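Local coordinates for protein L-ornithine N(5)-monooxygenase (Pseudomonas aeruginosa, PDB 3S5W) that catalyses the NADPH- and oxygen-dependent hydroxylation of L-ornithine to N(5)-hydroxyornithine, using FAD, as the first step of pyoverdin siderophore biosynthesis, at residues L83-R95 and T427-I439. Residues are numbered along the deposited sequence; the frame is centred on the assembly and turned at random.
Sequences LQISFLKDLVSLR and TLLSVLPVRAEEI. With FAD (flavin-adenine dinucleotide), chain C; ONH (N~5~-hydroxy-L-ornithine), chain E.
The flavin and substrate sites of this N-hydroxylating monooxygenase meet where Lys89 and Ser430 both bond the same carboxylate oxygen, OXT, of the bound hydroxyornithine (ONH). The short hydroxyl of Ser430 donates from OG to ONH OXT (2.7 Å), and Lys89 NZ donates to ONH OXT as well (2.9 Å); the lysine's long chain, extended beyond CG, lets NZ reach the carboxylate, whose charge it probably offsets. One water accepts from NZ and donates to Ser430 O, joining the two segments again. Ile85 lies with CD1 3.4 Å from Ser430 OG, while its CG2 meets Leu429 CD1, an apolar lining beside the flavin pyrimidine. Each segment also lends that ring a backbone amide: Gln84 N to FAD O4 and Leu429 N to FAD O2.

Farther along, Pro433, whose missing N-H costs no bond in the first turn of helix 432-447, rests CG against Asp90 O and Leu91 O. Asp90 shapes the loop at 90-93, OD1 accepting from Val92 N and Ser93 N in an Asx motif. Arg95 packs CD on Glu437 CB (3.6 Å), their charged ends not meeting; NE pairs with Glu51 of helix 40-56, and NH1 donates in the guanidinium plane to a lone pair of Pro433 O at 2.7 Å.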
ATOM      1  N   LEU A  83       1.406 -11.326   7.236  1.00 27.12           N
ATOM      2  CA  LEU A  83       0.624 -10.123   7.450  1.00 26.97           C
ATOM      3  C   LEU A  83       1.173  -9.383   8.678  1.00 26.04           C
ATOM      4  O   LEU A  83       1.503 -10.008   9.628  1.00 23.43           O
ATOM      5  CB  LEU A  83      -0.833 -10.504   7.655  1.00 20.00           C
ATOM      6  CG  LEU A  83      -1.944  -9.465   7.566  1.00 20.00           C
ATOM      7  CD1 LEU A  83      -2.104  -8.943   6.191  1.00 20.00           C
ATOM      8  CD2 LEU A  83      -3.259 -10.000   8.092  1.00 20.00           C
ATOM      9  N   GLN A  84       1.287  -8.067   8.638  1.00 25.60           N
ATOM     10  CA  GLN A  84       1.881  -7.348   9.769  1.00 26.81           C
ATOM     11  C   GLN A  84       0.833  -6.670  10.620  1.00 26.04           C
ATOM     12  O   GLN A  84       1.093  -5.615  11.222  1.00 25.09           O
ATOM     13  CB  GLN A  84       2.852  -6.300   9.272  1.00 28.86           C
ATOM     14  CG  GLN A  84       3.666  -6.785   8.152  1.00 34.57           C
ATOM     15  CD  GLN A  84       4.846  -5.928   7.987  1.00 42.75           C
ATOM     16  OE1 GLN A  84       5.733  -5.898   8.852  1.00 45.37           O
ATOM     17  NE2 GLN A  84       4.868  -5.173   6.896  1.00 46.12           N
ATOM     18  N   ILE A  85      -0.349  -7.278  10.663  1.00 23.68           N
ATOM     19  CA  ILE A  85      -1.470  -6.762  11.440  1.00 23.22           C
ATOM     20  C   ILE A  85      -2.326  -7.968  11.852  1.00 22.76           C
ATOM     21  O   ILE A  85      -2.328  -8.976  11.136  1.00 22.90           O
ATOM     22  CB  ILE A  85      -2.271  -5.743  10.597  1.00 23.97           C
ATOM     23  CG1 ILE A  85      -3.136  -4.816  11.483  1.00 24.66           C
ATOM     24  CG2 ILE A  85      -3.069  -6.448   9.486  1.00 22.70           C
ATOM     25  CD1 ILE A  85      -3.788  -3.642  10.686  1.00 23.31           C
ATOM     26  N   SER A  86      -3.028  -7.897  12.989  1.00 22.40           N
ATOM     27  CA  SER A  86      -3.927  -9.013  13.393  1.00 23.02           C
ATOM     28  C   SER A  86      -5.023  -9.250  12.349  1.00 23.78           C
ATOM     29  O   SER A  86      -5.553  -8.289  11.776  1.00 23.61           O
ATOM     30  CB  SER A  86      -4.591  -8.723  14.746  1.00 22.72           C
ATOM     31  OG  SER A  86      -5.565  -9.708  15.099  1.00 24.04           O
ATOM     32  N   PHE A  87      -5.371 -10.516  12.126  1.00 24.14           N
ATOM     33  CA  PHE A  87      -6.475 -10.844  11.232  1.00 25.05           C
ATOM     34  C   PHE A  87      -7.818 -10.238  11.687  1.00 25.22           C
ATOM     35  O   PHE A  87      -8.733 -10.125  10.893  1.00 25.89           O
ATOM     36  CB  PHE A  87      -6.599 -12.354  11.040  1.00 25.39           C
ATOM     37  CG  PHE A  87      -7.203 -13.083  12.222  1.00 27.61           C
ATOM     38  CD1 PHE A  87      -8.583 -13.115  12.418  1.00 29.76           C
ATOM     39  CD2 PHE A  87      -6.386 -13.752  13.131  1.00 30.51           C
ATOM     40  CE1 PHE A  87      -9.142 -13.813  13.495  1.00 29.50           C
ATOM     41  CE2 PHE A  87      -6.945 -14.448  14.204  1.00 31.83           C
ATOM     42  CZ  PHE A  87      -8.335 -14.460  14.385  1.00 28.56           C
ATOM     43  N   LEU A  88      -7.929  -9.860  12.957  1.00 24.23           N
ATOM     44  CA  LEU A  88      -9.133  -9.206  13.447  1.00 24.59           C
ATOM     45  C   LEU A  88      -9.289  -7.760  12.916  1.00 24.78           C
ATOM     46  O   LEU A  88     -10.355  -7.163  13.049  1.00 24.99           O
ATOM     47  CB  LEU A  88      -9.184  -9.225  14.971  1.00 25.51           C
ATOM     48  CG  LEU A  88      -9.368 -10.597  15.638  1.00 27.27           C
ATOM     49  CD1 LEU A  88      -9.166 -10.491  17.153  1.00 24.82           C
ATOM     50  CD2 LEU A  88     -10.756 -11.189  15.303  1.00 25.63           C
ATOM     51  N   LYS A  89      -8.227  -7.215  12.334  1.00 23.72           N
ATOM     52  CA  LYS A  89      -8.298  -5.900  11.659  1.00 24.59           C
ATOM     53  C   LYS A  89      -8.559  -6.148  10.153  1.00 25.19           C
ATOM     54  O   LYS A  89      -7.886  -5.596   9.263  1.00 27.09           O
ATOM     55  CB  LYS A  89      -7.022  -5.108  11.932  1.00 24.65           C
ATOM     56  CG  LYS A  89      -6.847  -4.753  13.453  1.00 23.70           C
ATOM     57  CD  LYS A  89      -6.074  -3.448  13.634  1.00 25.06           C
ATOM     58  CE  LYS A  89      -5.692  -3.174  15.078  1.00 21.91           C
ATOM     59  NZ  LYS A  89      -5.018  -1.810  15.213  1.00 22.88           N
ATOM     60  N   ASP A  90      -9.501  -7.032   9.891  1.00 24.11           N
ATOM     61  CA  ASP A  90      -9.961  -7.359   8.546  1.00 24.43           C
ATOM     62  C   ASP A  90     -10.862  -6.218   8.014  1.00 24.16           C
ATOM     63  O   ASP A  90     -10.909  -5.162   8.585  1.00 24.94           O
ATOM     64  CB  ASP A  90     -10.696  -8.715   8.595  1.00 25.02           C
ATOM     65  CG  ASP A  90     -11.974  -8.657   9.428  1.00 25.12           C
ATOM     66  OD1 ASP A  90     -12.485  -7.543   9.619  1.00 26.84           O
ATOM     67  OD2 ASP A  90     -12.469  -9.713   9.919  1.00 27.74           O
ATOM     68  N   LEU A  91     -11.572  -6.426   6.912  1.00 24.05           N
ATOM     69  CA  LEU A  91     -12.333  -5.304   6.290  1.00 24.03           C
ATOM     70  C   LEU A  91     -13.571  -4.792   7.071  1.00 23.88           C
ATOM     71  O   LEU A  91     -14.106  -3.734   6.734  1.00 23.22           O
ATOM     72  CB  LEU A  91     -12.779  -5.708   4.882  1.00 24.23           C
ATOM     73  CG  LEU A  91     -11.648  -5.970   3.866  1.00 26.02           C
ATOM     74  CD1 LEU A  91     -12.164  -6.409   2.506  1.00 29.19           C
ATOM     75  CD2 LEU A  91     -10.812  -4.761   3.730  1.00 27.67           C
ATOM     76  N   VAL A  92     -13.997  -5.518   8.110  1.00 23.20           N
ATOM     77  CA  VAL A  92     -15.308  -5.260   8.742  1.00 23.98           C
ATOM     78  C   VAL A  92     -15.361  -5.249  10.257  1.00 24.48           C
ATOM     79  O   VAL A  92     -16.168  -4.515  10.848  1.00 23.87           O
ATOM     80  CB  VAL A  92     -16.423  -6.264   8.256  1.00 25.85           C
ATOM     81  CG1 VAL A  92     -16.633  -6.187   6.771  1.00 25.90           C
ATOM     82  CG2 VAL A  92     -16.088  -7.721   8.645  1.00 24.55           C
ATOM     83  N   SER A  93     -14.536  -6.100  10.884  1.00 23.95           N
ATOM     84  CA  SER A  93     -14.769  -6.499  12.273  1.00 24.40           C
ATOM     85  C   SER A  93     -14.746  -5.377  13.298  1.00 24.20           C
ATOM     86  O   SER A  93     -15.504  -5.425  14.270  1.00 24.73           O
ATOM     87  CB  SER A  93     -13.863  -7.673  12.684  1.00 23.34           C
ATOM     88  OG  SER A  93     -14.284  -8.841  11.989  1.00 24.42           O
ATOM     89  N   LEU A  94     -13.885  -4.376  13.113  1.00 24.15           N
ATOM     90  CA  LEU A  94     -13.873  -3.245  14.058  1.00 25.51           C
ATOM     91  C   LEU A  94     -15.203  -2.477  14.085  1.00 25.85           C
ATOM     92  O   LEU A  94     -15.498  -1.789  15.053  1.00 27.13           O
ATOM     93  CB  LEU A  94     -12.721  -2.285  13.766  1.00 24.73           C
ATOM     94  CG  LEU A  94     -11.310  -2.821  14.008  1.00 27.65           C
ATOM     95  CD1 LEU A  94     -10.293  -1.680  14.007  1.00 28.32           C
ATOM     96  CD2 LEU A  94     -11.272  -3.559  15.333  1.00 29.98           C
ATOM     97  N   ARG A  95     -15.958  -2.574  12.988  1.00 25.95           N
ATOM     98  CA  ARG A  95     -17.292  -1.968  12.901  1.00 26.53           C
ATOM     99  C   ARG A  95     -18.384  -2.977  13.227  1.00 25.77           C
ATOM    100  O   ARG A  95     -19.276  -2.682  14.002  1.00 27.03           O
ATOM    101  CB  ARG A  95     -17.562  -1.426  11.488  1.00 26.08           C
ATOM    102  CG  ARG A  95     -18.895  -0.633  11.382  1.00 28.37           C
ATOM    103  CD  ARG A  95     -19.196  -0.220   9.931  1.00 27.74           C
ATOM    104  NE  ARG A  95     -19.400  -1.363   9.060  1.00 25.82           N
ATOM    105  CZ  ARG A  95     -18.547  -1.740   8.113  1.00 28.40           C
ATOM    106  NH1 ARG A  95     -17.427  -1.054   7.917  1.00 28.29           N
ATOM    107  NH2 ARG A  95     -18.800  -2.807   7.369  1.00 27.27           N
ATOM    108  N   THR A 427      -2.590   4.790   5.833  1.00 24.04           N
ATOM    109  CA  THR A 427      -2.186   3.971   4.676  1.00 23.76           C
ATOM    110  C   THR A 427      -2.300   2.456   4.893  1.00 23.97           C
ATOM    111  O   THR A 427      -1.840   1.684   4.047  1.00 25.29           O
ATOM    112  CB  THR A 427      -0.723   4.250   4.285  1.00 24.68           C
ATOM    113  OG1 THR A 427       0.151   3.773   5.319  1.00 26.11           O
ATOM    114  CG2 THR A 427      -0.515   5.762   4.039  1.00 25.17           C
ATOM    115  N   LEU A 428      -2.883   2.038   6.018  1.00 22.13           N
ATOM    116  CA  LEU A 428      -2.837   0.606   6.409  1.00 22.37           C
ATOM    117  C   LEU A 428      -4.221  -0.018   6.362  1.00 21.96           C
ATOM    118  O   LEU A 428      -5.186   0.618   5.922  1.00 20.84           O
ATOM    119  CB  LEU A 428      -2.242   0.469   7.825  1.00 21.95           C
ATOM    120  CG  LEU A 428      -0.848   1.054   8.059  1.00 23.32           C
ATOM    121  CD1 LEU A 428      -0.447   0.873   9.525  1.00 26.00           C
ATOM    122  CD2 LEU A 428       0.195   0.409   7.152  1.00 20.67           C
ATOM    123  N   LEU A 429      -4.325  -1.271   6.810  1.00 22.15           N
ATOM    124  CA  LEU A 429      -5.650  -1.907   6.997  1.00 22.66           C
ATOM    125  C   LEU A 429      -6.323  -1.501   8.313  1.00 22.37           C
ATOM    126  O   LEU A 429      -7.505  -1.789   8.517  1.00 22.40           O
ATOM    127  CB  LEU A 429      -5.498  -3.445   6.976  1.00 21.88           C
ATOM    128  CG  LEU A 429      -4.944  -4.030   5.702  1.00 23.41           C
ATOM    129  CD1 LEU A 429      -4.493  -5.476   5.926  1.00 24.24           C
ATOM    130  CD2 LEU A 429      -6.009  -3.942   4.554  1.00 23.64           C
ATOM    131  N   SER A 430      -5.570  -0.823   9.196  1.00 21.61           N
ATOM    132  CA  SER A 430      -5.936  -0.623  10.606  1.00 21.79           C
ATOM    133  C   SER A 430      -7.352  -0.133  10.962  1.00 21.43           C
ATOM    134  O   SER A 430      -7.987  -0.634  11.901  1.00 20.26           O
ATOM    135  CB  SER A 430      -4.862   0.258  11.324  1.00 20.60           C
ATOM    136  OG  SER A 430      -3.547  -0.230  11.060  1.00 22.83           O
ATOM    137  N   VAL A 431      -7.827   0.871  10.236  1.00 22.12           N
ATOM    138  CA  VAL A 431      -9.109   1.487  10.591  1.00 22.64           C
ATOM    139  C   VAL A 431     -10.126   1.420   9.434  1.00 23.48           C
ATOM    140  O   VAL A 431     -11.119   2.126   9.464  1.00 24.07           O
ATOM    141  CB  VAL A 431      -8.978   2.953  11.082  1.00 23.13           C
ATOM    142  CG1 VAL A 431      -8.190   3.042  12.399  1.00 22.05           C
ATOM    143  CG2 VAL A 431      -8.337   3.867   9.993  1.00 23.21           C
ATOM    144  N   LEU A 432      -9.883   0.559   8.455  1.00 23.07           N
ATOM    145  CA  LEU A 432     -10.734   0.498   7.275  1.00 24.49           C
ATOM    146  C   LEU A 432     -12.224   0.346   7.601  1.00 25.13           C
ATOM    147  O   LEU A 432     -13.023   1.047   7.006  1.00 25.87           O
ATOM    148  CB  LEU A 432     -10.261  -0.564   6.290  1.00 25.10           C
ATOM    149  CG  LEU A 432      -8.909  -0.311   5.587  1.00 25.73           C
ATOM    150  CD1 LEU A 432      -8.812  -1.293   4.482  1.00 25.31           C
ATOM    151  CD2 LEU A 432      -8.786   1.088   5.036  1.00 29.59           C
ATOM    152  N   PRO A 433     -12.602  -0.545   8.553  1.00 25.27           N
ATOM    153  CA  PRO A 433     -14.058  -0.649   8.817  1.00 25.79           C
ATOM    154  C   PRO A 433     -14.717   0.637   9.314  1.00 25.80           C
ATOM    155  O   PRO A 433     -15.893   0.910   9.000  1.00 25.50           O
ATOM    156  CB  PRO A 433     -14.160  -1.738   9.908  1.00 25.95           C
ATOM    157  CG  PRO A 433     -12.899  -2.560   9.745  1.00 26.27           C
ATOM    158  CD  PRO A 433     -11.820  -1.560   9.300  1.00 25.84           C
ATOM    159  N   VAL A 434     -13.983   1.396  10.120  1.00 25.36           N
ATOM    160  CA  VAL A 434     -14.474   2.652  10.658  1.00 25.73           C
ATOM    161  C   VAL A 434     -14.433   3.777   9.588  1.00 25.50           C
ATOM    162  O   VAL A 434     -15.407   4.564   9.470  1.00 24.86           O
ATOM    163  CB  VAL A 434     -13.696   3.027  11.983  1.00 26.87           C
ATOM    164  CG1 VAL A 434     -14.152   4.353  12.523  1.00 28.14           C
ATOM    165  CG2 VAL A 434     -13.909   1.916  13.067  1.00 26.85           C
ATOM    166  N   ARG A 435     -13.331   3.870   8.834  1.00 23.86           N
ATOM    167  CA  ARG A 435     -13.278   4.846   7.738  1.00 23.88           C
ATOM    168  C   ARG A 435     -14.390   4.599   6.704  1.00 24.03           C
ATOM    169  O   ARG A 435     -15.004   5.553   6.200  1.00 24.25           O
ATOM    170  CB  ARG A 435     -11.911   4.824   7.074  1.00 24.17           C
ATOM    171  CG  ARG A 435     -11.714   5.890   6.015  1.00 23.31           C
ATOM    172  CD  ARG A 435     -10.238   6.044   5.720  1.00 25.28           C
ATOM    173  NE  ARG A 435      -9.680   5.041   4.805  1.00 25.01           N
ATOM    174  CZ  ARG A 435      -8.400   4.689   4.808  1.00 25.30           C
ATOM    175  NH1 ARG A 435      -7.594   5.175   5.744  1.00 25.98           N
ATOM    176  NH2 ARG A 435      -7.921   3.850   3.896  1.00 23.93           N
ATOM    177  N   ALA A 436     -14.659   3.328   6.395  1.00 23.56           N
ATOM    178  CA  ALA A 436     -15.718   2.985   5.456  1.00 24.23           C
ATOM    179  C   ALA A 436     -17.079   3.482   5.967  1.00 25.87           C
ATOM    180  O   ALA A 436     -17.883   4.016   5.192  1.00 25.27           O
ATOM    181  CB  ALA A 436     -15.769   1.478   5.242  1.00 23.68           C
ATOM    182  N   GLU A 437     -17.334   3.289   7.261  1.00 26.36           N
ATOM    183  CA  GLU A 437     -18.582   3.754   7.874  1.00 28.01           C
ATOM    184  C   GLU A 437     -18.639   5.284   7.824  1.00 28.20           C
ATOM    185  O   GLU A 437     -19.700   5.869   7.577  1.00 28.43           O
ATOM    186  CB  GLU A 437     -18.672   3.296   9.322  1.00 28.22           C
ATOM    187  CG  GLU A 437     -19.917   3.808  10.049  1.00 33.22           C
ATOM    188  CD  GLU A 437     -20.228   2.993  11.289  1.00 40.59           C
ATOM    189  OE1 GLU A 437     -19.391   2.982  12.212  1.00 41.27           O
ATOM    190  OE2 GLU A 437     -21.307   2.358  11.331  1.00 44.83           O
ATOM    191  N   GLU A 438     -17.498   5.930   8.023  1.00 27.96           N
ATOM    192  CA  GLU A 438     -17.458   7.390   8.030  1.00 28.83           C
ATOM    193  C   GLU A 438     -17.663   8.009   6.626  1.00 28.92           C
ATOM    194  O   GLU A 438     -18.462   8.950   6.464  1.00 28.73           O
ATOM    195  CB  GLU A 438     -16.172   7.892   8.661  1.00 28.91           C
ATOM    196  CG  GLU A 438     -16.104   7.604  10.188  1.00 30.51           C
ATOM    197  CD  GLU A 438     -14.745   7.946  10.801  1.00 33.81           C
ATOM    198  OE1 GLU A 438     -13.782   8.189  10.041  1.00 35.34           O
ATOM    199  OE2 GLU A 438     -14.635   7.961  12.048  1.00 32.01           O
ATOM    200  N   ILE A 439     -16.963   7.477   5.629  1.00 28.40           N
ATOM    201  CA  ILE A 439     -17.129   7.958   4.249  1.00 28.32           C
ATOM    202  C   ILE A 439     -18.533   7.624   3.715  1.00 28.97           C
ATOM    203  O   ILE A 439     -19.172   8.480   3.095  1.00 28.88           O
ATOM    204  CB  ILE A 439     -16.041   7.411   3.325  1.00 28.52           C
ATOM    205  CG1 ILE A 439     -14.667   7.928   3.762  1.00 26.00           C
ATOM    206  CG2 ILE A 439     -16.337   7.799   1.863  1.00 27.97           C
ATOM    207  CD1 ILE A 439     -13.518   7.297   3.036  1.00 27.07           C
TER
HETATM  208  PA  FAD C 450      -4.218  -0.536  -2.596  1.00 23.63           P
HETATM  209  O1A FAD C 450      -2.857  -0.120  -3.011  1.00 19.77           O
HETATM  210  O2A FAD C 450      -4.304  -1.903  -1.897  1.00 19.53           O
HETATM  211  O5B FAD C 450      -5.196  -0.585  -3.893  1.00 23.66           O
HETATM  212  C5B FAD C 450      -5.151   0.465  -4.831  1.00 21.39           C
HETATM  213  C4B FAD C 450      -5.833  -0.098  -6.066  1.00 23.22           C
HETATM  214  O4B FAD C 450      -5.940   0.946  -6.996  1.00 26.67           O
HETATM  215  C3B FAD C 450      -4.971  -1.175  -6.718  1.00 23.62           C
HETATM  216  O3B FAD C 450      -5.698  -2.384  -6.804  1.00 24.22           O
HETATM  217  C2B FAD C 450      -4.626  -0.607  -8.101  1.00 24.49           C
HETATM  218  O2B FAD C 450      -4.735  -1.584  -9.130  1.00 27.34           O
HETATM  219  C1B FAD C 450      -5.699   0.421  -8.293  1.00 25.52           C
HETATM  220  N9A FAD C 450      -5.330   1.583  -9.095  1.00 27.25           N
HETATM  221  C8A FAD C 450      -4.232   2.423  -8.940  1.00 30.44           C
HETATM  222  N7A FAD C 450      -4.345   3.420  -9.868  1.00 29.15           N
HETATM  223  C5A FAD C 450      -5.496   3.224 -10.565  1.00 28.77           C
HETATM  224  C6A FAD C 450      -6.092   3.931 -11.609  1.00 30.58           C
HETATM  225  N6A FAD C 450      -5.654   5.156 -11.941  1.00 28.73           N
HETATM  226  N1A FAD C 450      -7.294   3.453 -12.127  1.00 28.54           N
HETATM  227  C2A FAD C 450      -7.916   2.324 -11.634  1.00 27.82           C
HETATM  228  N3A FAD C 450      -7.325   1.618 -10.592  1.00 25.41           N
HETATM  229  C4A FAD C 450      -6.133   2.072 -10.078  1.00 28.24           C
HETATM  230  N1  FAD C 450      -1.089  -2.871   5.567  1.00 22.48           N
HETATM  231  C2  FAD C 450      -1.423  -3.559   6.726  1.00 25.26           C
HETATM  232  O2  FAD C 450      -2.224  -3.086   7.514  1.00 23.60           O
HETATM  233  N3  FAD C 450      -0.854  -4.785   7.005  1.00 25.57           N
HETATM  234  C4  FAD C 450       0.043  -5.367   6.145  1.00 28.10           C
HETATM  235  O4  FAD C 450       0.494  -6.494   6.415  1.00 26.10           O
HETATM  236  C4X FAD C 450       0.399  -4.670   4.975  1.00 25.20           C
HETATM  237  N5  FAD C 450       1.318  -5.221   4.093  1.00 26.11           N
HETATM  238  C5X FAD C 450       1.677  -4.528   2.949  1.00 27.52           C
HETATM  239  C6  FAD C 450       2.608  -5.097   2.067  1.00 29.83           C
HETATM  240  C7  FAD C 450       2.990  -4.428   0.912  1.00 29.86           C
HETATM  241  C7M FAD C 450       4.003  -5.097   0.018  1.00 32.40           C
HETATM  242  C8  FAD C 450       2.458  -3.170   0.651  1.00 28.19           C
HETATM  243  C8M FAD C 450       2.822  -2.390  -0.580  1.00 31.03           C
HETATM  244  C9  FAD C 450       1.533  -2.596   1.517  1.00 26.97           C
HETATM  245  C9A FAD C 450       1.114  -3.274   2.669  1.00 26.84           C
HETATM  246  N10 FAD C 450       0.187  -2.712   3.555  1.00 23.80           N
HETATM  247  C10 FAD C 450      -0.150  -3.407   4.712  1.00 24.18           C
HETATM  248  C1' FAD C 450      -0.402  -1.352   3.342  1.00 23.37           C
HETATM  249  C2' FAD C 450      -1.444  -1.278   2.207  1.00 23.22           C
HETATM  250  O2' FAD C 450      -1.370   0.082   1.767  1.00 24.65           O
HETATM  251  C3' FAD C 450      -2.829  -1.580   2.760  1.00 24.06           C
HETATM  252  O3' FAD C 450      -2.890  -2.882   3.376  1.00 23.72           O
HETATM  253  C4' FAD C 450      -3.907  -1.558   1.647  1.00 22.97           C
HETATM  254  O4' FAD C 450      -3.463  -2.344   0.548  1.00 23.37           O
HETATM  255  C5' FAD C 450      -4.352  -0.139   1.206  1.00 23.29           C
HETATM  256  O5' FAD C 450      -5.557  -0.288   0.480  1.00 26.29           O
HETATM  257  P   FAD C 450      -6.010   0.723  -0.700  1.00 24.11           P
HETATM  258  O1P FAD C 450      -7.246   0.100  -1.301  1.00 22.80           O
HETATM  259  O2P FAD C 450      -6.133   2.089  -0.081  1.00 20.51           O
HETATM  260  O3P FAD C 450      -4.787   0.674  -1.723  1.00 21.18           O
HETATM  261  C   ONH E 445      -1.866  -2.174  13.864  1.00 25.05           C
HETATM  262  N   ONH E 445       0.543  -2.341  14.354  1.00 22.25           N
HETATM  263  O   ONH E 445      -1.984  -3.048  14.773  1.00 24.14           O
HETATM  264  CA  ONH E 445      -0.478  -1.829  13.407  1.00 23.88           C
HETATM  265  CB  ONH E 445      -0.266  -2.335  11.975  1.00 23.66           C
HETATM  266  CD  ONH E 445       1.311  -2.388  10.083  1.00 26.13           C
HETATM  267  NE  ONH E 445       2.621  -1.933   9.695  1.00 26.18           N
HETATM  268  CG  ONH E 445       1.104  -1.887  11.495  1.00 23.28           C
HETATM  269  OZ  ONH E 445       3.235  -2.593   8.655  1.00 41.06           O
HETATM  270  OXT ONH E 445      -2.834  -1.570  13.319  1.00 24.62           O
HETATM  271  O   HOH W   1      -7.121  -0.079  14.534  1.00 25.10           O